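Local coordinates for thioredoxin-like protein (Klebsiella pneumoniae subsp. pneumoniae MGH 78578, PDB 3TY1) that probably binds carbohydrate, having the supersandwich fold of the aldose 1-epimerase (galactose mutarotase-like) family, though its substrate and reaction are not established, at residues M81-V87 / L107-M113; N213-L219 / Y311-I315; I229-F235 / V374-P380; F256-N262 / T299-D305. One frame throughout, in Å; residues are numbered along the deposited sequence. Where two conformers were deposited one is given.

Overall arrangement
Interactions 1, 2 and 4 form a continuous block, while interaction 3 lies at its outer end. Interaction 1, between two loops, meets interaction 2 through backbone bonds from N213 N to M113 O (2.8 Å) and from G215 N to G82 O (2.7 Å). Neighbouring strands 297-304 and 311-318 join interactions 2 and 4, whose centres are about 11 Å apart; strands 231-234 and 259-265 join interactions 3 and 4, centres about 14 Å apart. Interactions 1 and 3 are about 13 Å apart at their nearest atoms. The side chains of F110 and W301 touch, and each lies about 4 Å from a bound sulfate, probably from the crystallisation liquor but possibly marking a pocket; the second subunit reaches interactions 1 and 4.

Interaction 1: residues M81-V87 / L107-M113; sequences MGWDSPV and LEGFNEM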
# COMPACT_ATOMS: atom_id res chain seq x y z
N MSE A 81 24.63 10.60 -15.98
CA MSE A 81 24.61 9.29 -15.39
C MSE A 81 23.12 8.99 -15.21
O MSE A 81 22.40 9.70 -14.50
CB MSE A 81 25.31 9.24 -14.02
CG MSE A 81 26.77 9.71 -14.00
SE MSE A 81 27.45 9.44 -12.17
CE MSE A 81 29.02 10.44 -12.49
N GLY A 82 22.65 7.96 -15.88
CA GLY A 82 21.25 7.57 -15.77
C GLY A 82 20.84 6.82 -17.00
O GLY A 82 21.66 6.59 -17.94
N TRP A 83 19.56 6.48 -17.02
CA TRP A 83 18.98 5.69 -18.11
C TRP A 83 17.49 5.96 -18.22
O TRP A 83 16.91 6.58 -17.35
CB TRP A 83 19.25 4.20 -17.89
CG TRP A 83 18.59 3.59 -16.63
CD1 TRP A 83 18.87 3.87 -15.35
CD2 TRP A 83 17.59 2.55 -16.62
NE1 TRP A 83 18.08 3.10 -14.51
CE2 TRP A 83 17.28 2.29 -15.27
CE3 TRP A 83 16.90 1.84 -17.63
CZ2 TRP A 83 16.31 1.32 -14.88
CZ3 TRP A 83 15.94 0.90 -17.26
CH2 TRP A 83 15.66 0.64 -15.89
N ASP A 84 16.91 5.49 -19.32
CA ASP A 84 15.50 5.71 -19.62
C ASP A 84 14.75 4.41 -19.47
O ASP A 84 14.84 3.53 -20.30
CB ASP A 84 15.37 6.26 -21.04
CG ASP A 84 16.23 7.49 -21.24
OD1 ASP A 84 16.09 8.42 -20.43
OD2 ASP A 84 17.08 7.48 -22.15
N SER A 85 14.09 4.29 -18.33
CA SER A 85 13.27 3.13 -18.00
C SER A 85 11.87 3.30 -18.55
O SER A 85 11.42 4.45 -18.74
CB SER A 85 13.22 3.03 -16.50
OG SER A 85 12.33 2.06 -16.02
N PRO A 86 11.14 2.18 -18.80
CA PRO A 86 9.72 2.34 -19.07
C PRO A 86 8.91 2.96 -17.93
O PRO A 86 7.81 3.44 -18.18
CB PRO A 86 9.25 0.89 -19.32
CG PRO A 86 10.28 0.01 -18.59
CD PRO A 86 11.55 0.76 -18.87
N VAL A 87 9.40 2.87 -16.70
CA VAL A 87 8.75 3.46 -15.52
C VAL A 87 9.22 4.95 -15.49
O VAL A 87 10.39 5.26 -15.17
CB VAL A 87 9.17 2.75 -14.21
CG1 VAL A 87 8.53 3.45 -12.99
CG2 VAL A 87 8.83 1.25 -14.25
N LEU A 107 10.17 -3.99 -9.55
CA LEU A 107 10.27 -3.64 -10.96
C LEU A 107 9.31 -2.52 -11.41
O LEU A 107 9.55 -1.86 -12.41
CB LEU A 107 10.10 -4.88 -11.83
CG LEU A 107 11.17 -5.99 -11.77
CD1 LEU A 107 10.68 -7.16 -12.63
CD2 LEU A 107 12.54 -5.51 -12.25
N GLU A 108 8.22 -2.32 -10.68
CA GLU A 108 7.23 -1.29 -10.98
C GLU A 108 7.72 0.12 -10.66
O GLU A 108 7.10 1.11 -11.11
CB GLU A 108 5.89 -1.59 -10.28
CG GLU A 108 5.33 -2.98 -10.69
CD GLU A 108 3.96 -3.33 -10.13
OE1 GLU A 108 3.40 -2.58 -9.29
OE2 GLU A 108 3.42 -4.38 -10.55
N GLY A 109 8.79 0.23 -9.88
CA GLY A 109 9.38 1.52 -9.51
C GLY A 109 10.76 1.84 -10.05
O GLY A 109 11.26 2.96 -9.87
N PHE A 110 11.34 0.91 -10.80
CA PHE A 110 12.77 1.01 -11.13
C PHE A 110 13.09 1.86 -12.32
O PHE A 110 12.80 1.50 -13.48
CB PHE A 110 13.39 -0.40 -11.28
CG PHE A 110 14.89 -0.41 -11.57
CD1 PHE A 110 15.75 0.45 -10.91
CD2 PHE A 110 15.44 -1.35 -12.42
CE1 PHE A 110 17.15 0.42 -11.15
CE2 PHE A 110 16.80 -1.38 -12.66
CZ PHE A 110 17.65 -0.50 -12.02
N ASN A 111 13.66 3.04 -12.03
CA ASN A 111 14.17 3.93 -13.06
C ASN A 111 15.41 4.76 -12.67
O ASN A 111 15.86 5.61 -13.44
CB ASN A 111 13.04 4.84 -13.52
CG ASN A 111 12.52 5.73 -12.40
OD1 ASN A 111 13.20 5.94 -11.36
ND2 ASN A 111 11.35 6.32 -12.65
N GLU A 112 16.02 4.43 -11.55
CA GLU A 112 17.03 5.27 -10.94
C GLU A 112 18.45 4.99 -11.43
O GLU A 112 18.77 3.90 -11.88
CB GLU A 112 16.96 5.11 -9.41
CG GLU A 112 15.62 5.41 -8.78
CD GLU A 112 14.73 4.19 -8.51
OE1 GLU A 112 14.75 3.21 -9.28
OE2 GLU A 112 13.99 4.22 -7.51
N MSE A 113 19.27 6.01 -11.30
CA MSE A 113 20.69 5.98 -11.53
C MSE A 113 21.40 5.24 -10.38
O MSE A 113 22.39 4.56 -10.63
CB MSE A 113 21.21 7.41 -11.70
CG MSE A 113 22.68 7.51 -11.97
SE MSE A 113 23.79 7.78 -10.36
CE MSE A 113 24.96 6.44 -10.67
O HOH W 1 18.07 7.18 -14.35
O HOH W 2 14.90 6.26 -15.92
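W83 and S85 reach from one loop to backbone carbonyls of the other, and N111 answers in the reverse direction. The indole NE1 of W83 donates to E112 O at 2.8 Å; the acceptor lies in the ring plane, but the N-H arrives from above the carbonyl plane, 56° out of it. E112 O also accepts from N213 ND2, so two side-chain donors grip this one oxygen. S85 OG gives its proton to F110 O at 2.6 Å, in the carbonyl plane, and accepts from V87 N, closing an ST turn. Its chi1 of 172°, with OG anti to the backbone N, serves both bonds. N111 ND2 donates to V87 O at 2.9 Å, and N111 N to E112 OE1 at 3.0 Å, while E112 OE2 is held by R67 and N70. Two waters, one accepting from W83 N and the other from S85 N, probably meet N111 O; the second also lies close to W83 O.

Alongside these bonds the six-membered ring of W83 turns its edge to the face of F110 in a T-shaped stack, CZ2 standing over the ring centre with the planes at 57°. V87 CG1 fits against E108 O at 3.3 Å, and M81 CB lies on M113 CG. Because side chains take up the carbonyls at 87, 110 and 112, two loops without strand pairing are fixed to each other in a largely buried setting. The bond at NE1 should orient the indole, whereas the F110 ring is placed by packing on W83 and on F170 of the second subunit.

Interaction 2: residues N213-L219 / Y311-I315; sequences NFGTPIL and YVTGI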
# COMPACT_ATOMS: atom_id res chain seq x y z
N ASN A 213 23.60 2.73 -12.30
CA ASN A 213 23.07 2.42 -13.63
C ASN A 213 23.34 3.50 -14.65
O ASN A 213 23.01 4.67 -14.42
CB ASN A 213 21.55 2.15 -13.48
CG ASN A 213 21.26 1.24 -12.28
OD1 ASN A 213 21.84 0.18 -12.19
ND2 ASN A 213 20.41 1.68 -11.36
N PHE A 214 23.92 3.12 -15.79
CA PHE A 214 24.41 4.09 -16.79
C PHE A 214 23.90 3.66 -18.16
O PHE A 214 24.05 2.51 -18.54
CB PHE A 214 25.96 4.12 -16.81
CG PHE A 214 26.57 4.36 -15.45
CD1 PHE A 214 26.74 5.65 -14.96
CD2 PHE A 214 26.91 3.29 -14.64
CE1 PHE A 214 27.29 5.87 -13.68
CE2 PHE A 214 27.42 3.50 -13.38
CZ PHE A 214 27.64 4.81 -12.89
N GLY A 215 23.25 4.59 -18.86
CA GLY A 215 22.75 4.33 -20.21
C GLY A 215 23.42 5.31 -21.15
O GLY A 215 24.58 5.78 -20.89
N THR A 216 22.73 5.64 -22.23
CA THR A 216 23.26 6.63 -23.18
C THR A 216 23.41 8.00 -22.46
O THR A 216 22.66 8.28 -21.54
CB THR A 216 22.35 6.78 -24.43
OG1 THR A 216 21.05 7.22 -24.03
CG2 THR A 216 22.22 5.46 -25.17
N PRO A 217 24.35 8.85 -22.90
CA PRO A 217 25.30 8.76 -24.01
C PRO A 217 26.60 8.04 -23.72
O PRO A 217 27.46 8.00 -24.60
CB PRO A 217 25.63 10.23 -24.30
CG PRO A 217 25.50 10.90 -22.94
CD PRO A 217 24.48 10.14 -22.17
N ILE A 218 26.78 7.53 -22.50
CA ILE A 218 28.01 6.79 -22.17
C ILE A 218 27.96 5.41 -22.78
O ILE A 218 28.89 4.99 -23.48
CB ILE A 218 28.24 6.69 -20.67
CG1 ILE A 218 28.36 8.10 -20.05
CG2 ILE A 218 29.51 5.91 -20.41
CD1 ILE A 218 28.45 8.12 -18.52
N LEU A 219 26.87 4.69 -22.54
CA LEU A 219 26.68 3.34 -23.05
C LEU A 219 26.30 3.45 -24.52
O LEU A 219 25.50 4.30 -24.89
CB LEU A 219 25.60 2.57 -22.27
CG LEU A 219 25.45 1.10 -22.58
CD1 LEU A 219 26.70 0.32 -22.21
CD2 LEU A 219 24.22 0.55 -21.81
N TYR A 311 18.28 -0.14 -22.15
CA TYR A 311 19.66 -0.19 -22.66
C TYR A 311 20.49 0.49 -21.57
O TYR A 311 20.54 1.71 -21.47
CB TYR A 311 19.78 0.51 -24.01
CG TYR A 311 21.17 0.38 -24.63
CD1 TYR A 311 21.66 -0.87 -25.00
CD2 TYR A 311 21.99 1.48 -24.77
CE1 TYR A 311 22.93 -1.01 -25.57
CE2 TYR A 311 23.30 1.37 -25.35
CZ TYR A 311 23.76 0.10 -25.73
OH TYR A 311 25.02 -0.06 -26.26
N VAL A 312 21.07 -0.34 -20.71
CA VAL A 312 21.69 0.15 -19.51
C VAL A 312 22.68 -0.87 -18.96
O VAL A 312 22.57 -2.07 -19.21
CB VAL A 312 20.55 0.46 -18.44
CG1 VAL A 312 19.68 -0.76 -18.21
CG2 VAL A 312 21.11 1.03 -17.14
N THR A 313 23.67 -0.37 -18.23
CA THR A 313 24.58 -1.23 -17.51
C THR A 313 24.63 -0.82 -16.06
O THR A 313 24.58 0.37 -15.70
CB THR A 313 26.03 -1.23 -18.14
OG1 THR A 313 26.86 -2.21 -17.47
CG2 THR A 313 26.67 0.13 -18.02
N GLY A 314 24.74 -1.83 -15.21
CA GLY A 314 24.90 -1.62 -13.76
C GLY A 314 26.30 -1.92 -13.38
O GLY A 314 26.83 -3.00 -13.77
N ILE A 315 26.94 -1.01 -12.63
CA ILE A 315 28.25 -1.27 -11.98
C ILE A 315 27.87 -1.30 -10.53
O ILE A 315 27.50 -0.27 -9.97
CB ILE A 315 29.26 -0.17 -12.24
CG1 ILE A 315 29.53 -0.03 -13.75
CG2 ILE A 315 30.57 -0.47 -11.50
CD1 ILE A 315 30.53 1.10 -14.10
O HOH W 3 20.29 4.09 -22.55
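Y311 opens the strand by presenting one ring face to L219, whose CD2 sits 3.8 Å from the ring centroid and 14° off its normal, a CH-pi contact. The L219 CG branch point also rests on Y311 CE2, at 3.5 Å, while the phenol oxygen goes elsewhere, to Q250 O. At the ring edge T216 CG2 approaches CD2, and Y311 O reaches T216 N through a water.

V312 is met from two directions: L219 CD2 presses tightly on V312 CA at 3.4 Å, and V312 CG2, anti to the backbone N, lies against N213 CB. T313 carries the strand pairing. Its N donates to F214 O at 2.9 Å and its O accepts from F214 N at 2.8 Å, making a hydrogen-bonded antiparallel pair; its hydroxyl bonds to Y249 and to W301 O. G314 faces N213 in the following non-hydrogen-bonded pair, with CA 3.9 Å from N213 OD1. The side chains of I315 and F214 cross at about a right angle, I315 CD1 4.0 Å from F214 CE2.

Strands 204-214 and 311-318 are thus adjacent antiparallel strands inside the mixed sheet of the supersandwich, with 114-119 and 297-304 as further neighbours.

Interaction 3: residues I229-F235 / V374-P380; sequences ISSISPF and VAENETP
The contact is a short parallel bridge, S231 with A375 and I232 with E376, in an otherwise antiparallel mixed sheet. The bonds alternate along it: A375 N donates to S230 O at 3.1 Å, I232 N to A375 O at 3.0 Å, and N377 N to I232 O at 2.9 Å. The last two approach nearly along the C=O axis of their acceptors.

At the start, V374 CG1 sits 3.7 Å from I229 CD1 in one of the two conformers of I229, the side chains crossing obliquely. I232 CG2 lies beside E376 CG, the two side chains pointing the same way. Beyond the bridges the pairing gives way to proline contacts: P234 CD lies 3.2 Å from N377 O, P234 CG approaches E378 O at 3.4 Å, and P380 CA makes a C-H...O contact with P234 O. E378 O is buried here without a polar partner.

On its other flank, strand 231-234 pairs antiparallel with strand 259-265, where S230 and S231 form a classic bulge opposite Q264. Segment 374-380 follows helix 355-369, whose Q369 bonds to I229 N, and F235 stacks on Y323.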
# COMPACT_ATOMS: atom_id res chain seq x y z
N ILE A 229 40.72 -6.49 -11.75
CA ILE A 229 40.04 -7.67 -11.23
C ILE A 229 40.94 -8.90 -11.16
O ILE A 229 41.83 -9.10 -11.99
CB ILE A 229 38.70 -8.00 -11.99
CG1 ILE A 229 38.93 -8.56 -13.40
CG2 ILE A 229 37.78 -6.77 -12.05
CD1 ILE A 229 37.66 -9.10 -14.02
N SER A 230 40.68 -9.70 -10.13
CA SER A 230 41.38 -10.99 -9.98
C SER A 230 40.60 -12.08 -10.70
O SER A 230 41.21 -12.94 -11.35
CB SER A 230 41.68 -11.34 -8.52
OG SER A 230 40.49 -11.43 -7.77
N SER A 231 39.27 -12.07 -10.61
CA SER A 231 38.47 -13.07 -11.33
C SER A 231 37.12 -12.56 -11.76
O SER A 231 36.61 -11.59 -11.22
CB SER A 231 38.33 -14.36 -10.52
OG SER A 231 37.58 -14.11 -9.35
N ILE A 232 36.58 -13.19 -12.79
CA ILE A 232 35.23 -12.87 -13.29
C ILE A 232 34.60 -14.15 -13.80
O ILE A 232 35.29 -14.98 -14.47
CB ILE A 232 35.25 -11.77 -14.38
CG1 ILE A 232 33.85 -11.47 -14.94
CG2 ILE A 232 36.18 -12.13 -15.54
CD1 ILE A 232 33.81 -10.15 -15.66
N SER A 233 33.32 -14.32 -13.46
CA SER A 233 32.53 -15.48 -13.85
C SER A 233 31.11 -15.11 -14.19
O SER A 233 30.56 -14.11 -13.68
CB SER A 233 32.54 -16.53 -12.74
OG SER A 233 32.10 -15.99 -11.52
N PRO A 234 30.49 -15.87 -15.10
CA PRO A 234 29.12 -15.51 -15.45
C PRO A 234 28.17 -15.85 -14.32
O PRO A 234 28.40 -16.83 -13.61
CB PRO A 234 28.85 -16.38 -16.68
CG PRO A 234 29.67 -17.54 -16.51
CD PRO A 234 30.91 -17.09 -15.80
N PHE A 235 27.11 -15.05 -14.17
CA PHE A 235 26.08 -15.24 -13.14
C PHE A 235 25.29 -16.55 -13.32
O PHE A 235 24.93 -17.21 -12.34
CB PHE A 235 25.12 -14.03 -13.15
CG PHE A 235 24.15 -14.01 -12.02
CD1 PHE A 235 24.48 -13.38 -10.81
CD2 PHE A 235 22.89 -14.60 -12.15
CE1 PHE A 235 23.55 -13.32 -9.75
CE2 PHE A 235 21.96 -14.55 -11.12
CZ PHE A 235 22.29 -13.93 -9.91
N VAL A 374 43.91 -11.75 -15.14
CA VAL A 374 42.45 -11.87 -14.96
C VAL A 374 42.10 -13.35 -15.21
O VAL A 374 42.38 -13.87 -16.29
CB VAL A 374 41.66 -10.92 -15.92
CG1 VAL A 374 40.15 -11.12 -15.79
CG2 VAL A 374 42.02 -9.46 -15.65
N ALA A 375 41.54 -14.02 -14.20
CA ALA A 375 41.01 -15.38 -14.35
C ALA A 375 39.56 -15.24 -14.86
O ALA A 375 38.74 -14.66 -14.16
CB ALA A 375 41.03 -16.16 -13.02
N GLU A 376 39.27 -15.75 -16.06
CA GLU A 376 37.91 -15.81 -16.59
C GLU A 376 37.43 -17.25 -16.33
O GLU A 376 37.80 -18.18 -17.06
CB GLU A 376 37.86 -15.45 -18.08
CG GLU A 376 38.30 -14.01 -18.38
CD GLU A 376 38.28 -13.62 -19.87
OE1 GLU A 376 37.85 -14.43 -20.72
OE2 GLU A 376 38.68 -12.48 -20.20
N ASN A 377 36.65 -17.41 -15.26
CA ASN A 377 36.14 -18.72 -14.82
C ASN A 377 34.78 -18.96 -15.40
O ASN A 377 33.89 -18.16 -15.17
CB ASN A 377 36.06 -18.73 -13.29
CG ASN A 377 37.39 -18.48 -12.67
OD1 ASN A 377 38.40 -18.78 -13.27
ND2 ASN A 377 37.42 -17.88 -11.49
N GLU A 378 34.61 -20.06 -16.14
CA GLU A 378 33.36 -20.34 -16.86
C GLU A 378 32.19 -20.82 -16.01
O GLU A 378 31.03 -20.64 -16.42
CB GLU A 378 33.59 -21.35 -17.98
CG GLU A 378 34.32 -20.74 -19.17
CD GLU A 378 34.99 -21.77 -20.03
OE1 GLU A 378 34.32 -22.75 -20.41
OE2 GLU A 378 36.20 -21.60 -20.31
N THR A 379 32.48 -21.42 -14.86
CA THR A 379 31.43 -21.99 -14.02
C THR A 379 30.84 -20.92 -13.10
O THR A 379 31.59 -20.28 -12.37
CB THR A 379 31.97 -23.12 -13.15
OG1 THR A 379 32.62 -24.06 -13.99
CG2 THR A 379 30.84 -23.84 -12.40
N PRO A 380 29.50 -20.73 -13.14
CA PRO A 380 28.86 -19.84 -12.18
C PRO A 380 29.14 -20.29 -10.75
O PRO A 380 29.23 -21.50 -10.51
CB PRO A 380 27.36 -20.00 -12.49
CG PRO A 380 27.31 -20.49 -13.88
CD PRO A 380 28.52 -21.34 -14.06

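Interaction 4: residues F256-N262 / T299-D305; sequences FDEMVFN and TLWKNTD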
# COMPACT_ATOMS: atom_id res chain seq x y z
N PHE A 256 18.09 -9.76 -26.15
CA PHE A 256 19.32 -9.97 -25.41
C PHE A 256 19.01 -10.24 -23.95
O PHE A 256 19.64 -11.08 -23.31
CB PHE A 256 20.18 -8.72 -25.52
CG PHE A 256 21.52 -8.85 -24.86
CD1 PHE A 256 22.58 -9.42 -25.55
CD2 PHE A 256 21.71 -8.41 -23.56
CE1 PHE A 256 23.81 -9.56 -24.95
CE2 PHE A 256 22.94 -8.55 -22.96
CZ PHE A 256 24.01 -9.11 -23.66
N ASP A 257 18.03 -9.48 -23.43
CA ASP A 257 17.67 -9.46 -22.02
C ASP A 257 18.84 -8.90 -21.19
O ASP A 257 18.99 -7.69 -21.10
CB ASP A 257 17.20 -10.83 -21.47
CG ASP A 257 16.67 -10.71 -20.01
OD1 ASP A 257 15.95 -9.73 -19.69
OD2 ASP A 257 16.94 -11.59 -19.19
N GLU A 258 19.66 -9.76 -20.60
CA GLU A 258 20.81 -9.32 -19.82
C GLU A 258 21.85 -10.41 -19.67
O GLU A 258 21.54 -11.62 -19.79
CB GLU A 258 20.37 -8.88 -18.41
CG GLU A 258 19.79 -10.00 -17.55
CD GLU A 258 19.30 -9.54 -16.20
OE1 GLU A 258 18.63 -8.49 -16.13
OE2 GLU A 258 19.55 -10.26 -15.21
N MSE A 259 23.08 -9.98 -19.42
CA MSE A 259 24.14 -10.92 -18.99
C MSE A 259 24.79 -10.26 -17.77
O MSE A 259 25.10 -9.06 -17.78
CB MSE A 259 25.14 -11.22 -20.10
CG MSE A 259 24.54 -12.05 -21.18
SE MSE A 259 25.84 -12.52 -22.52
CE MSE A 259 24.63 -13.57 -23.65
N VAL A 260 24.88 -11.03 -16.70
CA VAL A 260 25.45 -10.54 -15.46
C VAL A 260 26.72 -11.32 -15.17
O VAL A 260 26.77 -12.50 -15.49
CB VAL A 260 24.45 -10.69 -14.31
CG1 VAL A 260 25.10 -10.30 -12.99
CG2 VAL A 260 23.22 -9.80 -14.61
N PHE A 261 27.73 -10.62 -14.60
CA PHE A 261 29.02 -11.22 -14.26
C PHE A 261 29.37 -10.86 -12.83
O PHE A 261 29.15 -9.70 -12.36
CB PHE A 261 30.11 -10.78 -15.24
CG PHE A 261 29.80 -11.16 -16.67
CD1 PHE A 261 30.11 -12.42 -17.15
CD2 PHE A 261 29.13 -10.28 -17.50
CE1 PHE A 261 29.78 -12.80 -18.45
CE2 PHE A 261 28.80 -10.64 -18.81
CZ PHE A 261 29.15 -11.89 -19.28
N ASN A 262 29.89 -11.86 -12.14
CA ASN A 262 30.33 -11.72 -10.77
C ASN A 262 31.82 -11.53 -10.74
O ASN A 262 32.55 -12.40 -11.21
CB ASN A 262 29.94 -12.94 -9.99
CG ASN A 262 28.45 -13.11 -9.88
OD1 ASN A 262 27.71 -12.14 -9.69
ND2 ASN A 262 28.00 -14.37 -9.96
N THR A 299 29.36 -6.56 -9.08
CA THR A 299 28.49 -7.16 -10.09
C THR A 299 28.44 -6.24 -11.28
O THR A 299 28.30 -5.00 -11.12
CB THR A 299 27.05 -7.38 -9.53
OG1 THR A 299 27.11 -8.29 -8.43
CG2 THR A 299 26.08 -7.92 -10.62
N LEU A 300 28.54 -6.83 -12.47
CA LEU A 300 28.44 -6.12 -13.74
C LEU A 300 27.15 -6.62 -14.38
O LEU A 300 27.01 -7.80 -14.67
CB LEU A 300 29.65 -6.48 -14.61
CG LEU A 300 29.68 -5.93 -16.04
CD1 LEU A 300 29.63 -4.38 -16.08
CD2 LEU A 300 30.90 -6.45 -16.81
N TRP A 301 26.20 -5.71 -14.59
CA TRP A 301 24.91 -6.01 -15.17
C TRP A 301 24.95 -5.41 -16.57
O TRP A 301 25.05 -4.20 -16.69
CB TRP A 301 23.78 -5.39 -14.29
CG TRP A 301 22.41 -5.45 -14.84
CD1 TRP A 301 21.79 -6.53 -15.41
CD2 TRP A 301 21.46 -4.37 -14.88
NE1 TRP A 301 20.52 -6.18 -15.80
CE2 TRP A 301 20.28 -4.88 -15.46
CE3 TRP A 301 21.48 -3.03 -14.44
CZ2 TRP A 301 19.14 -4.08 -15.67
CZ3 TRP A 301 20.33 -2.25 -14.60
CH2 TRP A 301 19.17 -2.79 -15.23
N LYS A 302 24.94 -6.25 -17.61
CA LYS A 302 24.99 -5.79 -19.00
C LYS A 302 23.60 -6.00 -19.57
O LYS A 302 23.26 -7.09 -20.00
CB LYS A 302 26.02 -6.55 -19.81
CG LYS A 302 27.41 -6.51 -19.19
CD LYS A 302 28.47 -7.22 -20.08
CE LYS A 302 29.02 -6.33 -21.16
NZ LYS A 302 30.29 -6.91 -21.76
N ASN A 303 22.80 -4.95 -19.56
CA ASN A 303 21.40 -5.02 -20.01
C ASN A 303 21.31 -4.28 -21.33
O ASN A 303 20.64 -3.24 -21.42
CB ASN A 303 20.49 -4.46 -18.90
CG ASN A 303 19.03 -4.90 -19.05
OD1 ASN A 303 18.60 -5.82 -18.38
ND2 ASN A 303 18.28 -4.28 -19.97
N THR A 304 21.97 -4.84 -22.35
CA THR A 304 22.07 -4.18 -23.66
C THR A 304 20.94 -4.63 -24.59
O THR A 304 21.18 -5.04 -25.73
CB THR A 304 23.46 -4.36 -24.26
OG1 THR A 304 23.79 -5.75 -24.25
CG2 THR A 304 24.46 -3.55 -23.42
N ASP A 305 19.70 -4.48 -24.11
CA ASP A 305 18.51 -4.83 -24.88
C ASP A 305 18.10 -3.56 -25.68
O ASP A 305 18.93 -2.65 -25.90
CB ASP A 305 17.40 -5.38 -23.94
CG ASP A 305 16.40 -6.31 -24.66
OD1 ASP A 305 15.52 -5.80 -25.34
OD2 ASP A 305 16.51 -7.56 -24.57
O HOH W 4 16.22 -6.29 -20.53
O HOH W 5 25.54 -10.54 -9.03
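An antiparallel ladder joins strands 259-265 and 297-304, one face carrying W301, which lies near a bound sulfate that probably comes from the crystallisation liquor. M259 and K302 pair through M259 N to K302 O (3.0 Å) and K302 N to M259 O (2.8 Å), and F261 with L300 repeats the pattern; V260-W301 and N262-T299 are the non-hydrogen-bonded pairs between and beyond them. The short segment axes run at 168°.

On the W301 face, NE1 of the indole donates to E258 OE1 at 3.0 Å. The acceptor is met from well above the carboxylate plane, and the plane of the ring stands 72° from it. V260 CG2 touches the ring edge at CD1, and V260 CG1 packs tightly on T299 CG2 at 3.5 Å. A water bridges N262 OD1 and T299 OG1. On the opposite face, which carries M259, F261, L300 and K302, K302 CD lies at the edge of the F261 ring, 3.7 Å from CE2. K302 is bent at chi3 (84°), and its NZ bonds to W246 O and T248 O.

Where strand 297-304 ends, beside the loop leading into 259-265, T304 OG1 sits over one face of F256 toward its rim, 3.2 Å from CE2, with K302 O at the ring edge. D257 N donates to D305 OD2 at 2.7 Å, using the anti lone pair of OD2, and T304 centres an inverse gamma turn.

K171 of the second subunit makes salt bridges to D257 OD1 and E258 OE1 and a hydrogen bond to N303 OD1, so E258 OE1 serves both W301 NE1 and that lysine. Strand 231-234 flanks the pair along 259-265, and strand 311-318 along 297-304, with W301 O bonded to G314 N.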